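Local atomic coordinates of RpfR (Cronobacter turicensis, PDB entry 6DGG), a protein that adopts a PAS fold and, in this model, holds a molecule of lauric acid between its antiparallel sheet and its helices. Residues R87-H92 against F101-G106; N7-I12 against N23-E28; P49-A54 against E72-T77; V42-M47 against A54-V59. One frame throughout, in Å; residues are numbered along the deposited sequence.

All four contacts belong to one PAS domain and border the lauric acid pocket. Interactions 1, 2 and 3 all reach the sheet; 1 and 2 meet directly where strand 9-13 lies next to strand 102-108, with Gly106 N 2.8 Å from Val9 O. Interactions 3 and 4 are neighbours, their centres about 6 Å apart; both use helix 49-65 and share Ala54. Between them they supply Arg73, Ser55 and Asn58 to the ligand's carboxylate, which Tyr69 also binds. Interaction 1 adds Asn88 and Cys104, and meets interaction 4 where Leu102 CD2 lies 4.0 Å from Val59 CG2. The centre of interaction 2 lies about 17 Å from those of 3 and 4.

Interaction 1. Residues R87-H92 against F101-G106; sequences RNKFVH and FLICSG. With DAO (lauric acid), chain B.
Arg87 takes hold of the Ser105 carbonyl twice. Its backbone N donates to Ser105 O over 2.9 Å, while its NH1 reaches the same oxygen at 3.0 Å from the opposite face of the carbonyl plane. The side chain sets off beside its own backbone N (chi1 -50°) and stays extended from CG to NE, so that the guanidinium presents its edge to Ser105 O; NH2 bonds Thr107 OG1 further along the partner strand. Ser105 N returns a bond to Arg87 O, completing a hydrogen-bonded pair. Asn88 faces Cys104 as a non-hydrogen-bonded pair, and both side chains turn to the pocket, where Cys104 SG lies 3.9 Å from C4 of lauric acid. The two strands form the antiparallel hairpin of 80-90 and 102-108 in the PAS sheet, whose pocket face carries Asn88, Phe90, Leu102 and Cys104. Lys89 is bonded in both directions to Ile103: Ile103 N meets Lys89 O at 2.8 Å, and Lys89 N meets Ile103 O at 3.2 Å. On the face turned from the pocket, its NZ donates to a water that in turn donates to Arg87 O and Ile103 O, bridging the strands. Phe90 brings the edge of its ring to Phe101 O, with CD1 3.6 Å away, and shares with Leu102 a packing against Phe62 and Phe63 of helix 49-65. Val91 N donates to Phe101 O over 3.1 Å. Its CG2 touches Phe101 CB and comes within 3.7 Å of Ile103 CG1, the Val91 and Ile103 side chains crossing at about a right angle.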
# COMPACT_ATOMS: atom_id res chain seq x y z
N ARG A 87 -4.41 1.52 -7.29
CA ARG A 87 -5.65 0.95 -7.76
C ARG A 87 -6.05 -0.10 -6.73
O ARG A 87 -5.34 -1.09 -6.55
CB ARG A 87 -5.44 0.29 -9.13
CG ARG A 87 -4.72 1.16 -10.17
CD ARG A 87 -4.13 0.30 -11.28
NE ARG A 87 -3.26 1.03 -12.21
CZ ARG A 87 -2.00 1.38 -11.95
NH1 ARG A 87 -1.44 1.12 -10.77
NH2 ARG A 87 -1.30 2.01 -12.87
N ASN A 88 -7.19 0.12 -6.06
CA ASN A 88 -7.55 -0.63 -4.86
C ASN A 88 -8.85 -1.39 -5.06
O ASN A 88 -9.84 -0.84 -5.55
CB ASN A 88 -7.68 0.34 -3.68
CG ASN A 88 -6.33 0.82 -3.17
OD1 ASN A 88 -5.28 0.42 -3.67
ND2 ASN A 88 -6.36 1.68 -2.18
N LYS A 89 -8.85 -2.66 -4.67
CA LYS A 89 -10.04 -3.49 -4.79
C LYS A 89 -9.91 -4.64 -3.82
O LYS A 89 -8.82 -4.98 -3.36
CB LYS A 89 -10.19 -4.03 -6.22
CG LYS A 89 -9.10 -5.01 -6.63
CD LYS A 89 -9.25 -5.48 -8.05
CE LYS A 89 -8.11 -6.39 -8.45
NZ LYS A 89 -6.81 -5.67 -8.51
N PHE A 90 -11.05 -5.26 -3.51
CA PHE A 90 -11.05 -6.47 -2.71
C PHE A 90 -10.48 -7.63 -3.50
O PHE A 90 -10.59 -7.69 -4.73
CB PHE A 90 -12.48 -6.85 -2.32
CG PHE A 90 -13.06 -6.02 -1.21
CD1 PHE A 90 -12.49 -6.04 0.06
CD2 PHE A 90 -14.18 -5.26 -1.42
CE1 PHE A 90 -13.04 -5.29 1.08
CE2 PHE A 90 -14.73 -4.51 -0.41
CZ PHE A 90 -14.16 -4.53 0.85
N VAL A 91 -9.89 -8.58 -2.78
CA VAL A 91 -9.64 -9.90 -3.37
C VAL A 91 -10.97 -10.45 -3.86
O VAL A 91 -12.00 -10.34 -3.19
CB VAL A 91 -9.02 -10.83 -2.32
CG1 VAL A 91 -8.90 -12.25 -2.86
CG2 VAL A 91 -7.66 -10.33 -1.90
N HIS A 92 -10.94 -11.07 -5.04
CA HIS A 92 -12.14 -11.68 -5.60
C HIS A 92 -12.71 -12.74 -4.65
O HIS A 92 -12.11 -13.79 -4.45
CB HIS A 92 -11.82 -12.32 -6.95
CG HIS A 92 -12.98 -13.00 -7.60
ND1 HIS A 92 -13.49 -14.20 -7.14
CD2 HIS A 92 -13.73 -12.66 -8.68
CE1 HIS A 92 -14.51 -14.56 -7.91
NE2 HIS A 92 -14.67 -13.65 -8.84
N PHE A 101 -9.42 -8.94 2.60
CA PHE A 101 -8.17 -8.36 2.15
C PHE A 101 -8.39 -7.39 1.00
O PHE A 101 -9.23 -7.61 0.12
CB PHE A 101 -7.17 -9.44 1.74
CG PHE A 101 -6.80 -10.35 2.85
CD1 PHE A 101 -6.20 -9.85 3.99
CD2 PHE A 101 -7.08 -11.70 2.79
CE1 PHE A 101 -5.86 -10.68 5.03
CE2 PHE A 101 -6.75 -12.54 3.84
CZ PHE A 101 -6.14 -12.03 4.96
N LEU A 102 -7.60 -6.32 1.02
CA LEU A 102 -7.60 -5.26 0.02
C LEU A 102 -6.29 -5.36 -0.74
O LEU A 102 -5.22 -5.39 -0.12
CB LEU A 102 -7.71 -3.91 0.74
CG LEU A 102 -7.34 -2.64 -0.01
CD1 LEU A 102 -8.24 -2.47 -1.20
CD2 LEU A 102 -7.41 -1.44 0.91
N ILE A 103 -6.38 -5.47 -2.07
CA ILE A 103 -5.20 -5.47 -2.93
C ILE A 103 -4.94 -4.04 -3.36
O ILE A 103 -5.80 -3.40 -3.97
CB ILE A 103 -5.41 -6.36 -4.17
CG1 ILE A 103 -5.71 -7.80 -3.80
CG2 ILE A 103 -4.17 -6.33 -5.07
CD1 ILE A 103 -6.29 -8.58 -4.96
N CYS A 104 -3.75 -3.52 -3.05
CA CYS A 104 -3.34 -2.19 -3.47
C CYS A 104 -2.28 -2.32 -4.55
O CYS A 104 -1.18 -2.82 -4.30
CB CYS A 104 -2.80 -1.39 -2.28
SG CYS A 104 -3.98 -1.31 -0.92
N SER A 105 -2.60 -1.85 -5.75
CA SER A 105 -1.74 -2.00 -6.92
C SER A 105 -1.22 -0.62 -7.32
O SER A 105 -1.95 0.18 -7.92
CB SER A 105 -2.55 -2.66 -8.04
OG SER A 105 -1.83 -2.72 -9.26
N GLY A 106 0.04 -0.35 -6.99
CA GLY A 106 0.60 0.99 -7.06
C GLY A 106 1.60 1.21 -8.19
O GLY A 106 2.41 0.33 -8.51
O1 DAO B . -5.32 5.76 0.80
O2 DAO B . -7.08 4.88 -0.14
C1 DAO B . -5.94 4.74 0.39
C2 DAO B . -5.30 3.36 0.58
C3 DAO B . -3.82 3.35 0.14
C4 DAO B . -3.02 2.12 0.63
C5 DAO B . -1.60 2.14 0.03
C6 DAO B . -0.62 1.05 0.52
C7 DAO B . 0.79 1.69 0.67
C8 DAO B . 1.98 0.76 0.41
C9 DAO B . 3.26 1.61 0.40
C10 DAO B . 4.56 0.81 0.54
C11 DAO B . 5.14 0.36 -0.81
C12 DAO B . 5.93 1.48 -1.49
O HOH W 1 -5.75 -3.73 -6.75

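Interaction 2. Residues N7-I12 against N23-E28; sequences NSVIVI and NRLSEE
Asn23 OD1 collects donors from both segments. Ile10 N reaches it at 2.9 Å with an almost straight N-H (175°), yet stands well above the plane of the side-chain amide. Ser26 OG donates to the same OD1 over 2.8 Å, arriving nearly along the C=O axis, and Ser26 N adds a weak bond at 3.3 Å. Asn23 stands at the N-cap of helix 24-30, and this weak bond is its capping bond. The other end of the amide is used too: ND2 gives a hydrogen to Ser8 O at 3.0 Å, close to the amide plane, so bonds at both ends fix how the group is turned. With CG placed between the backbone N and the carbonyl carbon, chi1 79° brings the amide up to the strand backbone, its CG 3.9 Å from Ile10 CB. The main chain joins in, Asn23 N donating to Ile10 O at 3.2 Å. Leu25 packs beside this polar patch: CG rests 4.0 Å from Val9 CG1, and CD2 lies against the backbone of Asn7 and Ser8. Ser26 OG also touches Val9 CB and Val11 CG2, and both Val11 and Ser26 touch lauric acid. The start of the helix is thus pinned to strand 9-13, which pairs on with strand 102-108 through Val9 and Val11, while Val9 packs on Phe84 and Phe86 of strand 80-90.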
# COMPACT_ATOMS: atom_id res chain seq x y z
N ASN A 7 6.51 -3.91 -12.37
CA ASN A 7 6.47 -2.47 -12.57
C ASN A 7 5.66 -1.76 -11.49
O ASN A 7 5.50 -0.54 -11.55
CB ASN A 7 5.84 -2.15 -13.92
CG ASN A 7 6.43 -2.99 -15.02
OD1 ASN A 7 7.63 -2.98 -15.23
ND2 ASN A 7 5.58 -3.75 -15.71
N SER A 8 5.14 -2.50 -10.53
CA SER A 8 4.16 -1.99 -9.59
C SER A 8 4.55 -2.39 -8.18
O SER A 8 5.16 -3.44 -7.97
CB SER A 8 2.80 -2.60 -9.89
OG SER A 8 2.45 -2.43 -11.24
N VAL A 9 4.19 -1.55 -7.22
CA VAL A 9 4.27 -1.89 -5.81
C VAL A 9 2.94 -2.50 -5.41
O VAL A 9 1.89 -1.86 -5.52
CB VAL A 9 4.64 -0.67 -4.95
CG1 VAL A 9 6.06 -0.22 -5.27
CG2 VAL A 9 3.67 0.48 -5.14
N ILE A 10 2.97 -3.77 -5.02
CA ILE A 10 1.77 -4.55 -4.75
C ILE A 10 1.77 -4.88 -3.26
O ILE A 10 2.66 -5.59 -2.78
CB ILE A 10 1.72 -5.83 -5.60
CG1 ILE A 10 1.80 -5.49 -7.09
CG2 ILE A 10 0.48 -6.63 -5.30
CD1 ILE A 10 0.74 -4.51 -7.60
N VAL A 11 0.79 -4.36 -2.54
CA VAL A 11 0.67 -4.53 -1.10
C VAL A 11 -0.75 -4.97 -0.80
O VAL A 11 -1.71 -4.37 -1.30
CB VAL A 11 1.03 -3.23 -0.36
CG1 VAL A 11 0.91 -3.39 1.15
CG2 VAL A 11 2.45 -2.77 -0.73
N ILE A 12 -0.90 -6.04 -0.01
CA ILE A 12 -2.20 -6.54 0.39
C ILE A 12 -2.39 -6.22 1.86
O ILE A 12 -1.48 -6.44 2.67
CB ILE A 12 -2.33 -8.05 0.11
CG1 ILE A 12 -2.09 -8.31 -1.38
CG2 ILE A 12 -3.70 -8.56 0.55
CD1 ILE A 12 -2.12 -9.78 -1.76
N ASN A 23 5.49 -6.84 -2.17
CA ASN A 23 6.25 -7.46 -3.26
C ASN A 23 7.67 -6.89 -3.37
O ASN A 23 8.08 -6.00 -2.63
CB ASN A 23 5.50 -7.38 -4.59
CG ASN A 23 5.59 -6.01 -5.25
OD1 ASN A 23 5.56 -4.99 -4.58
ND2 ASN A 23 5.70 -6.00 -6.58
N ARG A 24 8.42 -7.42 -4.33
CA ARG A 24 9.85 -7.11 -4.41
C ARG A 24 10.09 -5.64 -4.71
O ARG A 24 11.03 -5.04 -4.18
CB ARG A 24 10.52 -7.99 -5.45
CG ARG A 24 12.03 -7.88 -5.46
CD ARG A 24 12.67 -8.97 -6.32
NE ARG A 24 12.38 -10.32 -5.82
CZ ARG A 24 12.83 -11.44 -6.38
NH1 ARG A 24 13.59 -11.39 -7.46
NH2 ARG A 24 12.51 -12.61 -5.85
N LEU A 25 9.28 -5.03 -5.57
CA LEU A 25 9.49 -3.62 -5.85
C LEU A 25 9.20 -2.77 -4.61
O LEU A 25 9.88 -1.76 -4.39
CB LEU A 25 8.65 -3.17 -7.05
CG LEU A 25 8.95 -1.76 -7.58
CD1 LEU A 25 10.43 -1.60 -7.96
CD2 LEU A 25 8.09 -1.40 -8.78
N SER A 26 8.24 -3.19 -3.79
CA SER A 26 8.01 -2.53 -2.51
C SER A 26 9.25 -2.61 -1.63
O SER A 26 9.62 -1.63 -0.97
CB SER A 26 6.81 -3.15 -1.80
OG SER A 26 5.63 -3.00 -2.57
N GLU A 27 9.91 -3.77 -1.60
CA GLU A 27 11.15 -3.92 -0.86
C GLU A 27 12.21 -2.96 -1.39
O GLU A 27 12.93 -2.33 -0.61
CB GLU A 27 11.66 -5.36 -0.95
CG GLU A 27 10.69 -6.41 -0.39
CD GLU A 27 11.23 -7.82 -0.48
OE1 GLU A 27 12.12 -8.08 -1.32
OE2 GLU A 27 10.78 -8.68 0.30
N GLU A 28 12.34 -2.85 -2.72
CA GLU A 28 13.37 -1.99 -3.29
C GLU A 28 13.15 -0.52 -2.93
O GLU A 28 14.10 0.20 -2.63
CB GLU A 28 13.45 -2.20 -4.80
CG GLU A 28 13.96 -3.58 -5.19
CD GLU A 28 13.85 -3.86 -6.68
OE1 GLU A 28 13.74 -2.90 -7.46
OE2 GLU A 28 13.86 -5.05 -7.06

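Interaction 3. Residues P49-A54 against E72-T77; sequences PAEASA and ERWIKT. With DAO (lauric acid), chain B.
One carboxylate oxygen, Glu51 OE1, serves consecutive strand residues at once: it takes the backbone N of Trp74 at 2.8 Å and a weak bond from the side-chain NE of Arg73 at 3.2 Å. The Trp74 bond uses the anti lone pair, the one away from the other oxygen. Glu51 OE2 meanwhile forms a salt bridge with Arg73 NH1, also 3.2 Å long. This is no flat two-pronged pairing, for the carboxylate and guanidinium planes stand 70° apart and NH1 meets OE2 from above the carboxylate plane. Glu51 gets there through a bend at chi2 (-68°), its chain sliding past that of Arg73 in the opposite sense. In the PAS fold this ties the start of helix 49-65 to strand 69-77, an edge strand of the sheet. Glu51 acts as a second shell to the pocket, since the guanidinium it holds turns another nitrogen inward: Arg73 NH2 donates to O1 of lauric acid at 2.6 Å, with that oxygen at the guanidinium edge. Glu51 O stands over one guanidinium face, and Ala54 CB lies 3.7 Å from Arg73 NH1. Toward the surface a water donates to both Glu51 OE1 and Glu72 O, while Trp74 CB packs 3.7 Å from Glu51 OE1. Further along the strand, Ile75 CG2 touches C9 of lauric acid at 3.9 Å.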
# COMPACT_ATOMS: atom_id res chain seq x y z
N PRO A 49 1.72 11.86 8.87
CA PRO A 49 0.48 11.84 9.65
C PRO A 49 -0.74 12.24 8.84
O PRO A 49 -1.79 11.61 8.97
CB PRO A 49 0.78 12.80 10.81
CG PRO A 49 2.26 12.68 11.00
CD PRO A 49 2.81 12.53 9.60
N ALA A 50 -0.61 13.27 8.00
CA ALA A 50 -1.76 13.73 7.22
C ALA A 50 -2.20 12.68 6.22
O ALA A 50 -3.40 12.45 6.03
CB ALA A 50 -1.41 15.03 6.50
N GLU A 51 -1.24 12.05 5.54
CA GLU A 51 -1.60 11.02 4.57
C GLU A 51 -2.16 9.79 5.27
O GLU A 51 -3.13 9.19 4.79
CB GLU A 51 -0.38 10.65 3.72
CG GLU A 51 -0.02 11.69 2.68
CD GLU A 51 -1.07 11.79 1.61
OE1 GLU A 51 -0.84 11.26 0.51
OE2 GLU A 51 -2.14 12.39 1.86
N ALA A 52 -1.57 9.41 6.41
CA ALA A 52 -2.05 8.25 7.15
C ALA A 52 -3.49 8.44 7.59
O ALA A 52 -4.30 7.50 7.52
CB ALA A 52 -1.15 8.01 8.36
N SER A 53 -3.83 9.62 8.09
CA SER A 53 -5.19 9.87 8.55
C SER A 53 -6.18 9.75 7.40
O SER A 53 -7.22 9.10 7.53
CB SER A 53 -5.27 11.25 9.20
OG SER A 53 -4.60 11.25 10.45
N ALA A 54 -5.86 10.36 6.26
CA ALA A 54 -6.76 10.26 5.12
C ALA A 54 -6.87 8.81 4.65
O ALA A 54 -7.97 8.32 4.39
CB ALA A 54 -6.25 11.14 3.98
N GLU A 72 -4.36 8.75 -5.09
CA GLU A 72 -2.96 9.15 -5.09
C GLU A 72 -2.51 9.38 -3.65
O GLU A 72 -3.21 10.04 -2.86
CB GLU A 72 -2.73 10.40 -5.95
CG GLU A 72 -3.11 10.22 -7.41
CD GLU A 72 -2.85 11.43 -8.28
OE1 GLU A 72 -2.13 12.35 -7.84
OE2 GLU A 72 -3.38 11.46 -9.41
N ARG A 73 -1.36 8.81 -3.30
CA ARG A 73 -0.87 8.84 -1.93
C ARG A 73 0.62 9.13 -1.97
O ARG A 73 1.37 8.48 -2.71
CB ARG A 73 -1.10 7.46 -1.28
CG ARG A 73 -1.11 7.40 0.22
CD ARG A 73 -2.53 7.45 0.73
NE ARG A 73 -2.97 8.83 0.74
CZ ARG A 73 -4.24 9.24 0.76
NH1 ARG A 73 -4.49 10.54 0.79
NH2 ARG A 73 -5.24 8.38 0.75
N TRP A 74 1.05 10.10 -1.18
CA TRP A 74 2.48 10.32 -0.97
C TRP A 74 2.98 9.28 0.02
O TRP A 74 2.38 9.09 1.08
CB TRP A 74 2.74 11.73 -0.43
CG TRP A 74 2.67 12.81 -1.47
CD1 TRP A 74 1.65 13.70 -1.68
CD2 TRP A 74 3.68 13.13 -2.44
NE1 TRP A 74 1.96 14.54 -2.72
CE2 TRP A 74 3.20 14.22 -3.20
CE3 TRP A 74 4.95 12.62 -2.74
CZ2 TRP A 74 3.94 14.78 -4.24
CZ3 TRP A 74 5.67 13.18 -3.76
CH2 TRP A 74 5.17 14.25 -4.50
N ILE A 75 4.09 8.62 -0.32
CA ILE A 75 4.59 7.46 0.40
C ILE A 75 6.05 7.70 0.77
O ILE A 75 6.84 8.16 -0.07
CB ILE A 75 4.49 6.17 -0.45
CG1 ILE A 75 3.03 5.83 -0.78
CG2 ILE A 75 5.18 5.00 0.23
CD1 ILE A 75 2.15 5.58 0.41
N LYS A 76 6.41 7.37 2.01
CA LYS A 76 7.79 7.49 2.48
C LYS A 76 8.62 6.34 1.93
O LYS A 76 8.33 5.17 2.23
CB LYS A 76 7.81 7.47 4.01
CG LYS A 76 7.02 8.61 4.65
CD LYS A 76 6.97 8.50 6.18
CE LYS A 76 8.33 8.69 6.83
NZ LYS A 76 8.26 8.64 8.33
N THR A 77 9.64 6.66 1.16
CA THR A 77 10.56 5.67 0.59
C THR A 77 11.98 5.98 1.05
O THR A 77 12.25 6.99 1.70
CB THR A 77 10.51 5.67 -0.94
OG1 THR A 77 11.27 6.77 -1.44
CG2 THR A 77 9.07 5.76 -1.46
O1 DAO B . -5.32 5.76 0.80
O2 DAO B . -7.08 4.88 -0.14
C1 DAO B . -5.94 4.74 0.39
C2 DAO B . -5.30 3.36 0.58
C3 DAO B . -3.82 3.35 0.14
C4 DAO B . -3.02 2.12 0.63
C5 DAO B . -1.60 2.14 0.03
C6 DAO B . -0.62 1.05 0.52
C7 DAO B . 0.79 1.69 0.67
C8 DAO B . 1.98 0.76 0.41
C9 DAO B . 3.26 1.61 0.40
C10 DAO B . 4.56 0.81 0.54
C11 DAO B . 5.14 0.36 -0.81
C12 DAO B . 5.93 1.48 -1.49
O HOH W 2 -2.29 12.64 -1.44

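Interaction 4. Residues V42-M47 against A54-V59; sequences VFTLFM and ASRRNV. With DAO (lauric acid), chain B.
Phe43 pushes its side chain from helix 42-46 against helix 49-65, beginning with CB, 3.9 Å from Arg56 NH1. Along one side of the ring, CD1 and CE1 pass the Ser55 hydroxyl, CE1 lying 3.3 Å from Ser55 OG. Along the other, CD2 and CE2 meet the aliphatic part of Arg56, with CE2 at 3.7 Å from Arg56 CG. At the tip, CZ meets Val59 CG2 edge-on at 3.8 Å. The backbone of the second helix sits over the ring itself, Arg56 CA making a CH-pi contact 18° off the ring normal. Val42 CG1 lies over the opposite face, toward the rim. Met47, stretched beyond CG, brings CE to 3.3 Å from Ser55 OG. These two nearly antiparallel helical segments of the PAS fold help wall the pocket: Val42 CG2 and the face of the Phe46 ring lie against the lauric acid chain, and Val59 CG2 touches its C2. A chi1 of -170° leaves the Ser55 hydroxyl between Phe43, Met47 and the ligand. There OG donates to O1 of lauric acid at 2.7 Å, and Asn58 ND2 donates to O2 at 3.0 Å. The segments thus meet mostly through carbon, with Ser55 OG also touched by Phe43 and Met47; Ser55 OG and Asn58 ND2, two neutral donors, join Arg73 and Tyr69 on the carboxylate and would probably help to stabilise it if charged.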
# COMPACT_ATOMS: atom_id res chain seq x y z
N VAL A 42 0.54 -0.30 7.65
CA VAL A 42 1.05 0.39 6.48
C VAL A 42 0.99 1.91 6.66
O VAL A 42 1.86 2.63 6.15
CB VAL A 42 0.26 -0.09 5.24
CG1 VAL A 42 -1.13 0.52 5.17
CG2 VAL A 42 1.04 0.18 3.99
N PHE A 43 -0.02 2.42 7.37
CA PHE A 43 -0.19 3.86 7.50
C PHE A 43 0.92 4.46 8.34
O PHE A 43 1.55 5.46 7.96
CB PHE A 43 -1.55 4.18 8.12
CG PHE A 43 -2.70 3.45 7.50
CD1 PHE A 43 -2.99 3.60 6.15
CD2 PHE A 43 -3.50 2.62 8.27
CE1 PHE A 43 -4.06 2.92 5.59
CE2 PHE A 43 -4.57 1.96 7.72
CZ PHE A 43 -4.85 2.10 6.37
N THR A 44 1.17 3.90 9.52
CA THR A 44 2.16 4.51 10.40
C THR A 44 3.57 4.24 9.88
O THR A 44 4.48 5.04 10.14
CB THR A 44 1.99 4.01 11.83
OG1 THR A 44 2.17 2.60 11.87
CG2 THR A 44 0.59 4.34 12.35
N LEU A 45 3.76 3.16 9.13
CA LEU A 45 5.08 2.81 8.64
C LEU A 45 5.49 3.63 7.41
O LEU A 45 6.66 4.00 7.28
CB LEU A 45 5.11 1.31 8.33
CG LEU A 45 6.42 0.62 7.94
CD1 LEU A 45 7.56 1.00 8.86
CD2 LEU A 45 6.20 -0.89 7.96
N PHE A 46 4.55 3.94 6.51
CA PHE A 46 4.91 4.47 5.20
C PHE A 46 4.27 5.80 4.85
O PHE A 46 4.41 6.26 3.70
CB PHE A 46 4.61 3.45 4.09
CG PHE A 46 5.39 2.19 4.20
CD1 PHE A 46 6.77 2.20 4.13
CD2 PHE A 46 4.74 0.97 4.40
CE1 PHE A 46 7.49 1.03 4.23
CE2 PHE A 46 5.45 -0.20 4.50
CZ PHE A 46 6.84 -0.18 4.42
N MET A 47 3.57 6.45 5.78
CA MET A 47 2.89 7.69 5.44
C MET A 47 3.11 8.75 6.51
O MET A 47 3.28 8.45 7.70
CB MET A 47 1.38 7.47 5.26
CG MET A 47 1.03 6.41 4.23
SD MET A 47 -0.75 6.22 4.06
CE MET A 47 -0.81 4.75 3.04
N ALA A 54 -5.86 10.36 6.26
CA ALA A 54 -6.76 10.26 5.12
C ALA A 54 -6.87 8.81 4.65
O ALA A 54 -7.97 8.32 4.39
CB ALA A 54 -6.25 11.14 3.98
N SER A 55 -5.73 8.13 4.56
CA SER A 55 -5.69 6.77 4.04
C SER A 55 -6.42 5.79 4.95
O SER A 55 -7.17 4.93 4.48
CB SER A 55 -4.23 6.35 3.89
OG SER A 55 -4.11 5.13 3.18
N ARG A 56 -6.20 5.91 6.26
CA ARG A 56 -6.88 5.04 7.20
C ARG A 56 -8.40 5.19 7.08
O ARG A 56 -9.13 4.19 7.10
CB ARG A 56 -6.41 5.36 8.62
CG ARG A 56 -6.72 4.30 9.66
CD ARG A 56 -5.97 4.57 10.98
NE ARG A 56 -5.63 5.98 11.14
CZ ARG A 56 -4.39 6.47 11.24
NH1 ARG A 56 -3.33 5.68 11.22
NH2 ARG A 56 -4.23 7.78 11.37
N ARG A 57 -8.89 6.42 6.93
CA ARG A 57 -10.33 6.62 6.76
C ARG A 57 -10.82 6.01 5.45
O ARG A 57 -11.93 5.47 5.40
CB ARG A 57 -10.68 8.10 6.83
CG ARG A 57 -10.47 8.70 8.20
CD ARG A 57 -10.81 10.18 8.22
NE ARG A 57 -10.26 10.82 9.41
CZ ARG A 57 -9.43 11.86 9.41
NH1 ARG A 57 -9.04 12.44 8.27
NH2 ARG A 57 -9.00 12.35 10.56
N ASN A 58 -10.02 6.10 4.38
CA ASN A 58 -10.39 5.49 3.11
C ASN A 58 -10.54 3.98 3.27
O ASN A 58 -11.53 3.38 2.81
CB ASN A 58 -9.32 5.77 2.06
CG ASN A 58 -9.41 7.15 1.48
OD1 ASN A 58 -10.19 7.99 1.93
ND2 ASN A 58 -8.60 7.40 0.45
N VAL A 59 -9.57 3.34 3.90
CA VAL A 59 -9.59 1.88 4.00
C VAL A 59 -10.75 1.43 4.88
O VAL A 59 -11.49 0.51 4.52
CB VAL A 59 -8.23 1.34 4.47
CG1 VAL A 59 -8.30 -0.16 4.74
CG2 VAL A 59 -7.16 1.66 3.43
O1 DAO B . -5.32 5.76 0.80
O2 DAO B . -7.08 4.88 -0.14
C1 DAO B . -5.94 4.74 0.39
C2 DAO B . -5.30 3.36 0.58
C3 DAO B . -3.82 3.35 0.14
C4 DAO B . -3.02 2.12 0.63
C5 DAO B . -1.60 2.14 0.03
C6 DAO B . -0.62 1.05 0.52
C7 DAO B . 0.79 1.69 0.67
C8 DAO B . 1.98 0.76 0.41
C9 DAO B . 3.26 1.61 0.40
C10 DAO B . 4.56 0.81 0.54
C11 DAO B . 5.14 0.36 -0.81
C12 DAO B . 5.93 1.48 -1.49